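Putative ATPase Rv3679 (Mycobacterium tuberculosis H37Rv, PDB 6BS3) hydrolyses ATP as one of the two subunits of the heterodimeric BagAB ATPase complex, whose activity is required for resistance to nitric oxide and to elevated glycerol. Local coordinates at residues G28-T32 / L215-E219; V209-E213 / V239-I243; R312-P316 / S333-V339. One frame throughout, in Å; residues are numbered along the deposited sequence.

Interaction 1: G28-T32 / L215-E219; sequences GKGGT and LPVQE. With ADP (adenosine-5'-diphosphate), chain C.
The long aliphatic chain of Lys29 passes over one face of the Glu219 carboxylate, the two side chains crossing at about a right angle, with Lys29 CD 3.6 Å from Glu219 CD. With CG anti to the backbone N (chi1 -176°), the lysine runs out from the loop to the helix, and CE comes to rest against CB of Leu215. A bend at the last torsion (chi4 63°) brings the ammonium over the same carboxylate on its OE2 side, out of its plane, in a long salt bridge of 3.6 Å between Lys29 NZ and Glu219 OE2. Much of the pairing is thus made by methylenes above the acid rather than by a tight charge contact.

Deeper in, the methyl CG2 of Thr32 packs on the pyrrolidine ring of Pro216, 3.7 Å from its CB. The hydroxyl of Thr32 turns back into its own loop: OG1 donates to Lys29 O at 2.7 Å, on a lone pair in the carbonyl plane, and Thr32 N bonds to the same oxygen, closing a type II turn from Lys29 to Thr32. One water bridges the backbones, accepting from Lys29 N at 2.8 Å and donating to Pro216 O.

Within the turn, Gly31 N donates to ADP O2B at 2.9 Å. Through Leu215, Pro216 and Glu219, helix 214-229 flanks the Walker A P-loop of the ArsA ATPase family, where backbone amides cradle the phosphates.

Interaction 2: V209-E213 / V239-I243; sequences VTLLE and VNRNI. With ADP (adenosine-5'-diphosphate), chain C.
Thr210 and Val239 pair as neighbours in two parallel strands, their side chains side by side and pointing the same way, with Thr210 CG2 3.8 Å from Val239 CG2. The backbone bond of this pairing runs from Asn240 N to Thr210 O at 2.9 Å, and a CA-H...O contact from Val239 CA reaches the same oxygen. Beyond the bridge the chains diverge, and a water spans them, accepting from Leu212 N and donating to Asn240 O.

Apolar contacts continue past the strand ends. Leu212, at the centre of an inverse gamma turn, crosses Val239 at about a right angle, its CD2 3.6 Å from Val239 CG1. The Arg241 CG and CD methylenes lie over a face of the adenine, CG 3.6 Å from ADP C6. Here, at the C-terminal end of the parallel strands of a beta-alpha-beta unit completed by helix 214-229, P-loop NTPases bind nucleotide.

The Leu211 CD2 methyl instead packs against polar atoms, Asn240 O and Arg241 NE.

Polar contacts with adenine come from Asn240, its amide directed to the N6/N7 side by CG anti to the backbone N (chi1 -160°). OD1 accepts a weak hydrogen bond from ADP N6 at 3.0 Å, while ND2, bonded to Thr32 O, lies 3.0 Å from ADP N7. Arg241 NH2 stays 4.4 Å from Glu213 OE2, beyond salt-bridge range.

Interaction 3: R312-P316 / S333-V339; sequences RLELP and SLAQQGV
The side-chain amide of Gln337 has Glu314 N and Ser333 O at its edges, near its plane, the Leu313 CD2 methyl over one face, and Glu314 O displaced to the other side. The Glu314 carboxylate is inclined 34° to it, the two OE1 atoms 3.4 Å apart but unbonded, both being acceptors. Here the last turn of helix 324-336 and the residues following it pack against strand 312-316, the outermost strand at one side of the parallel part of the P-loop ATPase sheet. Glu314 N donates to Gln337 OE1 at 2.9 Å, nearly straight at 174° and on a lone pair in the carbonyl plane. Gln337 NE2 donates to Ser333 O, coming from above that carbonyl's plane. These two bonds set the rotation of the amide; a weak one from NE2 to Glu314 O, bent to 126°, adds to them.

Leucines fill the interior on both sides of this polar grip. Leu313 CD2 also lies against Gln337 CB, while its CD1 meets Val339 CG2 at 3.8 Å. The chain reaches Val339 through a Schellman motif, in which Gly338 has positive phi and Val339 N bonds back to Leu334 O at 3.1 Å. Further along the strand, Leu315 CD2 touches Leu334 CD2, and helix 34-46 contributes Ile37 and Thr44 to the surrounding core. Ser333 turns its hydroxyl toward the strand, and OG sits 3.4 Å from the Leu315 CD2 methyl.

Overall arrangement
Interactions 1 and 2 both touch ADP, at opposite ends of the nucleotide: 28-32 meets the diphosphate and 239-243 the adenine. They adjoin where Thr210 OG1 comes near Pro216 O, and share the unit of strand 204-210, helix 214-229 and strand 234-242. Interaction 3 extends the same sheet by one strand, with Leu313 and Leu315 bonded to Val239, and reaches adenine through Pro316 O. All three are partly buried, but their chemistry differs. Interaction 1 sets a partly exposed charged pair beside the buried Thr32-Pro216 contact; interaction 2 combines strand pairing with side chains that meet the adenine; interaction 3 combines a leucine-rich interior with an amide grip nearer the surface.

Interaction 1: G28-T32 / L215-E219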
# COMPACT_ATOMS: atom_id res chain seq x y z
N GLY A 28 -0.75 10.45 -0.28
CA GLY A 28 -1.57 9.54 -1.08
C GLY A 28 -1.54 8.14 -0.49
O GLY A 28 -0.67 7.83 0.32
N LYS A 29 -2.50 7.29 -0.87
CA LYS A 29 -2.55 5.92 -0.37
C LYS A 29 -1.29 5.14 -0.84
O LYS A 29 -0.70 5.51 -1.85
CB LYS A 29 -3.85 5.26 -0.85
CG LYS A 29 -4.08 3.85 -0.33
CD LYS A 29 -5.54 3.40 -0.45
CE LYS A 29 -5.65 1.90 -0.34
NZ LYS A 29 -5.20 1.41 0.97
N GLY A 30 -0.88 4.10 -0.11
CA GLY A 30 0.25 3.27 -0.52
C GLY A 30 0.03 2.71 -1.92
O GLY A 30 -1.10 2.34 -2.27
N GLY A 31 1.09 2.71 -2.73
CA GLY A 31 1.07 2.21 -4.11
C GLY A 31 0.45 3.14 -5.14
O GLY A 31 0.30 2.73 -6.29
N THR A 32 0.09 4.39 -4.78
CA THR A 32 -0.50 5.32 -5.76
C THR A 32 0.54 6.10 -6.57
O THR A 32 0.23 6.58 -7.65
CB THR A 32 -1.54 6.24 -5.13
OG1 THR A 32 -0.93 6.98 -4.07
CG2 THR A 32 -2.77 5.48 -4.61
N LEU A 215 -10.71 2.92 -3.16
CA LEU A 215 -9.98 3.16 -1.92
C LEU A 215 -9.01 4.35 -2.00
O LEU A 215 -9.11 5.20 -1.10
CB LEU A 215 -9.29 1.89 -1.40
CG LEU A 215 -10.19 0.71 -0.99
CD1 LEU A 215 -9.35 -0.46 -0.54
CD2 LEU A 215 -11.17 1.10 0.12
N PRO A 216 -8.14 4.51 -3.04
CA PRO A 216 -7.27 5.71 -3.10
C PRO A 216 -8.06 7.03 -3.14
O PRO A 216 -7.65 7.99 -2.51
CB PRO A 216 -6.45 5.48 -4.37
CG PRO A 216 -6.46 4.02 -4.58
CD PRO A 216 -7.83 3.60 -4.17
N VAL A 217 -9.21 7.04 -3.83
CA VAL A 217 -10.09 8.21 -3.92
C VAL A 217 -10.78 8.50 -2.56
O VAL A 217 -10.78 9.66 -2.11
CB VAL A 217 -11.08 8.09 -5.11
CG1 VAL A 217 -12.28 9.02 -4.94
CG2 VAL A 217 -10.36 8.39 -6.42
N GLN A 218 -11.27 7.46 -1.88
CA GLN A 218 -11.91 7.59 -0.56
C GLN A 218 -10.94 8.18 0.47
O GLN A 218 -11.33 9.05 1.25
CB GLN A 218 -12.38 6.21 -0.09
CG GLN A 218 -13.28 6.22 1.16
CD GLN A 218 -13.72 4.82 1.56
OE1 GLN A 218 -14.16 4.01 0.73
NE2 GLN A 218 -13.60 4.52 2.84
N GLU A 219 -9.68 7.70 0.48
CA GLU A 219 -8.64 8.14 1.40
C GLU A 219 -8.22 9.57 1.13
O GLU A 219 -7.95 10.29 2.08
CB GLU A 219 -7.45 7.20 1.36
CG GLU A 219 -7.74 5.84 1.97
CD GLU A 219 -6.53 5.12 2.53
OE1 GLU A 219 -5.42 5.71 2.54
OE2 GLU A 219 -6.69 3.96 2.95
PB ADP C . 3.96 5.01 -3.33
O1B ADP C . 5.27 5.70 -2.89
O2B ADP C . 3.84 3.65 -2.62
O3B ADP C . 2.73 5.85 -3.16
PA ADP C . 5.35 4.39 -5.89
O1A ADP C . 6.40 3.47 -5.24
O2A ADP C . 5.94 5.67 -6.33
O3A ADP C . 4.15 4.64 -4.87
O5' ADP C . 4.51 3.64 -7.00
C5' ADP C . 3.90 2.33 -6.89
C4' ADP C . 4.27 1.54 -8.12
O4' ADP C . 3.67 2.15 -9.28
C3' ADP C . 5.77 1.43 -8.43
O3' ADP C . 6.06 0.15 -8.95
C2' ADP C . 5.99 2.54 -9.47
O2' ADP C . 7.12 2.34 -10.31
C1' ADP C . 4.67 2.49 -10.24
N9 ADP C . 4.27 3.74 -10.88
C8 ADP C . 4.11 4.97 -10.29
N7 ADP C . 3.67 5.90 -11.11
C5 ADP C . 3.54 5.24 -12.32
C6 ADP C . 3.09 5.66 -13.60
N6 ADP C . 2.71 6.91 -13.88
N1 ADP C . 3.04 4.74 -14.58
C2 ADP C . 3.43 3.49 -14.32
N3 ADP C . 3.89 2.98 -13.17
C4 ADP C . 3.91 3.91 -12.20
O HOH W 1 -4.71 8.11 -2.45

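Interaction 2: V209-E213 / V239-I243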
# COMPACT_ATOMS: atom_id res chain seq x y z
N VAL A 209 -1.76 12.36 -4.07
CA VAL A 209 -1.71 11.43 -5.19
C VAL A 209 -2.85 10.42 -5.01
O VAL A 209 -3.06 9.91 -3.92
CB VAL A 209 -0.32 10.74 -5.29
CG1 VAL A 209 -0.30 9.71 -6.42
CG2 VAL A 209 0.77 11.78 -5.50
N THR A 210 -3.56 10.14 -6.09
CA THR A 210 -4.63 9.15 -6.13
C THR A 210 -4.60 8.38 -7.44
O THR A 210 -4.04 8.84 -8.43
CB THR A 210 -6.01 9.81 -5.83
OG1 THR A 210 -6.96 8.78 -5.56
CG2 THR A 210 -6.53 10.70 -6.98
N LEU A 211 -5.24 7.19 -7.43
CA LEU A 211 -5.50 6.37 -8.62
C LEU A 211 -7.02 6.42 -8.80
O LEU A 211 -7.75 6.71 -7.84
CB LEU A 211 -5.01 4.92 -8.44
CG LEU A 211 -3.49 4.70 -8.27
CD1 LEU A 211 -3.19 3.28 -7.86
CD2 LEU A 211 -2.69 5.06 -9.52
N LEU A 212 -7.50 6.19 -10.03
CA LEU A 212 -8.95 6.17 -10.28
C LEU A 212 -9.51 4.81 -9.86
O LEU A 212 -10.00 4.03 -10.68
CB LEU A 212 -9.34 6.59 -11.72
CG LEU A 212 -9.10 8.08 -12.08
CD1 LEU A 212 -9.76 8.45 -13.41
CD2 LEU A 212 -9.60 9.03 -10.96
N GLU A 213 -9.38 4.53 -8.56
CA GLU A 213 -9.80 3.32 -7.84
C GLU A 213 -10.48 3.78 -6.57
O GLU A 213 -10.12 4.83 -6.04
CB GLU A 213 -8.58 2.43 -7.53
CG GLU A 213 -7.96 1.83 -8.78
CD GLU A 213 -6.61 1.16 -8.63
OE1 GLU A 213 -6.23 0.81 -7.49
OE2 GLU A 213 -5.94 0.98 -9.67
N VAL A 239 -3.95 12.92 -10.10
CA VAL A 239 -4.51 11.66 -10.59
C VAL A 239 -3.46 10.97 -11.44
O VAL A 239 -3.21 11.38 -12.57
CB VAL A 239 -5.90 11.78 -11.30
CG1 VAL A 239 -6.39 10.41 -11.78
CG2 VAL A 239 -6.94 12.42 -10.39
N ASN A 240 -2.83 9.93 -10.87
CA ASN A 240 -1.79 9.15 -11.52
C ASN A 240 -2.37 8.01 -12.38
O ASN A 240 -3.54 7.61 -12.21
CB ASN A 240 -0.84 8.58 -10.45
CG ASN A 240 0.51 8.15 -10.95
OD1 ASN A 240 0.99 8.59 -12.01
ND2 ASN A 240 1.17 7.27 -10.20
N ARG A 241 -1.53 7.48 -13.29
CA ARG A 241 -1.76 6.33 -14.18
C ARG A 241 -3.08 6.38 -14.94
O ARG A 241 -3.87 5.43 -14.90
CB ARG A 241 -1.59 4.98 -13.47
CG ARG A 241 -0.30 4.85 -12.70
CD ARG A 241 0.13 3.42 -12.50
NE ARG A 241 -0.90 2.61 -11.84
CZ ARG A 241 -0.78 1.32 -11.60
NH1 ARG A 241 0.33 0.67 -11.92
NH2 ARG A 241 -1.78 0.66 -11.02
N ASN A 242 -3.30 7.49 -15.66
CA ASN A 242 -4.47 7.65 -16.50
C ASN A 242 -4.30 6.78 -17.73
O ASN A 242 -3.18 6.44 -18.08
CB ASN A 242 -4.66 9.11 -16.88
CG ASN A 242 -5.26 9.90 -15.76
OD1 ASN A 242 -6.48 9.83 -15.50
ND2 ASN A 242 -4.40 10.67 -15.08
N ILE A 243 -5.42 6.38 -18.33
CA ILE A 243 -5.42 5.54 -19.54
C ILE A 243 -6.30 6.18 -20.62
O ILE A 243 -7.21 6.94 -20.27
CB ILE A 243 -5.77 4.05 -19.25
CG1 ILE A 243 -7.17 3.89 -18.60
CG2 ILE A 243 -4.66 3.37 -18.44
CD1 ILE A 243 -7.72 2.52 -18.56
PB ADP C . 3.96 5.01 -3.33
O1B ADP C . 5.27 5.70 -2.89
O2B ADP C . 3.84 3.65 -2.62
O3B ADP C . 2.73 5.85 -3.16
PA ADP C . 5.35 4.39 -5.89
O1A ADP C . 6.40 3.47 -5.24
O2A ADP C . 5.94 5.67 -6.33
O3A ADP C . 4.15 4.64 -4.87
O5' ADP C . 4.51 3.64 -7.00
C5' ADP C . 3.90 2.33 -6.89
C4' ADP C . 4.27 1.54 -8.12
O4' ADP C . 3.67 2.15 -9.28
C3' ADP C . 5.77 1.43 -8.43
O3' ADP C . 6.06 0.15 -8.95
C2' ADP C . 5.99 2.54 -9.47
O2' ADP C . 7.12 2.34 -10.31
C1' ADP C . 4.67 2.49 -10.24
N9 ADP C . 4.27 3.74 -10.88
C8 ADP C . 4.11 4.97 -10.29
N7 ADP C . 3.67 5.90 -11.11
C5 ADP C . 3.54 5.24 -12.32
C6 ADP C . 3.09 5.66 -13.60
N6 ADP C . 2.71 6.91 -13.88
N1 ADP C . 3.04 4.74 -14.58
C2 ADP C . 3.43 3.49 -14.32
N3 ADP C . 3.89 2.98 -13.17
C4 ADP C . 3.91 3.91 -12.20
O HOH W 2 -5.69 5.79 -12.14

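Interaction 3: R312-P316 / S333-V339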
# COMPACT_ATOMS: atom_id res chain seq x y z
N ARG A 312 -6.61 19.99 -9.89
CA ARG A 312 -6.36 18.63 -10.27
C ARG A 312 -5.38 18.52 -11.42
O ARG A 312 -5.53 19.18 -12.45
CB ARG A 312 -7.69 17.93 -10.61
CG ARG A 312 -8.26 17.17 -9.42
CD ARG A 312 -9.76 16.97 -9.51
NE ARG A 312 -10.10 15.92 -10.47
CZ ARG A 312 -11.34 15.59 -10.79
NH1 ARG A 312 -12.37 16.22 -10.23
NH2 ARG A 312 -11.57 14.62 -11.67
N LEU A 313 -4.38 17.66 -11.23
CA LEU A 313 -3.33 17.33 -12.19
C LEU A 313 -3.53 15.86 -12.59
O LEU A 313 -4.08 15.08 -11.81
CB LEU A 313 -1.91 17.54 -11.56
CG LEU A 313 -1.51 19.00 -11.21
CD1 LEU A 313 -0.33 19.05 -10.26
CD2 LEU A 313 -1.18 19.81 -12.47
N GLU A 314 -3.10 15.50 -13.82
CA GLU A 314 -3.22 14.16 -14.39
C GLU A 314 -1.90 13.74 -15.01
O GLU A 314 -1.34 14.47 -15.83
CB GLU A 314 -4.29 14.09 -15.50
CG GLU A 314 -5.72 14.48 -15.11
CD GLU A 314 -5.94 15.96 -14.90
OE1 GLU A 314 -5.27 16.77 -15.57
OE2 GLU A 314 -6.79 16.31 -14.04
N LEU A 315 -1.46 12.53 -14.67
CA LEU A 315 -0.26 11.93 -15.22
C LEU A 315 -0.63 10.65 -15.98
O LEU A 315 -1.60 9.97 -15.61
CB LEU A 315 0.77 11.63 -14.11
CG LEU A 315 1.33 12.86 -13.39
CD1 LEU A 315 2.18 12.45 -12.22
CD2 LEU A 315 2.16 13.73 -14.34
N PRO A 316 0.10 10.33 -17.08
CA PRO A 316 -0.21 9.10 -17.81
C PRO A 316 0.42 7.87 -17.13
O PRO A 316 1.09 7.97 -16.10
CB PRO A 316 0.43 9.36 -19.18
CG PRO A 316 1.68 10.16 -18.84
CD PRO A 316 1.26 11.03 -17.67
N SER A 333 5.36 16.02 -18.23
CA SER A 333 3.89 16.03 -18.16
C SER A 333 3.39 17.06 -17.13
O SER A 333 2.48 17.82 -17.44
CB SER A 333 3.35 14.63 -17.85
OG SER A 333 1.96 14.70 -17.57
N LEU A 334 4.02 17.12 -15.94
CA LEU A 334 3.72 18.13 -14.91
C LEU A 334 3.98 19.55 -15.41
O LEU A 334 3.13 20.41 -15.20
CB LEU A 334 4.53 17.89 -13.64
CG LEU A 334 4.10 16.67 -12.79
CD1 LEU A 334 5.08 16.46 -11.66
CD2 LEU A 334 2.63 16.82 -12.26
N ALA A 335 5.14 19.79 -16.10
CA ALA A 335 5.51 21.11 -16.64
C ALA A 335 4.46 21.64 -17.65
O ALA A 335 4.08 22.80 -17.58
CB ALA A 335 6.90 21.05 -17.28
N GLN A 336 3.96 20.76 -18.54
CA GLN A 336 2.95 21.09 -19.56
C GLN A 336 1.59 21.49 -18.99
O GLN A 336 0.78 22.16 -19.66
CB GLN A 336 2.80 19.90 -20.53
CG GLN A 336 4.07 19.64 -21.35
CD GLN A 336 3.99 18.42 -22.24
OE1 GLN A 336 3.06 17.60 -22.17
NE2 GLN A 336 4.99 18.26 -23.09
N GLN A 337 1.34 21.10 -17.73
CA GLN A 337 0.12 21.38 -16.98
C GLN A 337 0.26 22.66 -16.15
O GLN A 337 -0.68 23.05 -15.47
CB GLN A 337 -0.26 20.17 -16.11
CG GLN A 337 -0.78 18.99 -16.92
CD GLN A 337 -0.98 17.77 -16.07
OE1 GLN A 337 -2.02 17.61 -15.44
NE2 GLN A 337 0.00 16.89 -16.01
N GLY A 338 1.41 23.32 -16.26
CA GLY A 338 1.70 24.57 -15.56
C GLY A 338 2.45 24.46 -14.25
O GLY A 338 2.60 25.46 -13.55
N VAL A 339 2.96 23.26 -13.90
CA VAL A 339 3.72 23.11 -12.67
C VAL A 339 5.06 23.83 -12.84
O VAL A 339 5.78 23.55 -13.81
CB VAL A 339 3.86 21.65 -12.19
CG1 VAL A 339 4.66 21.57 -10.90
CG2 VAL A 339 2.49 20.99 -12.02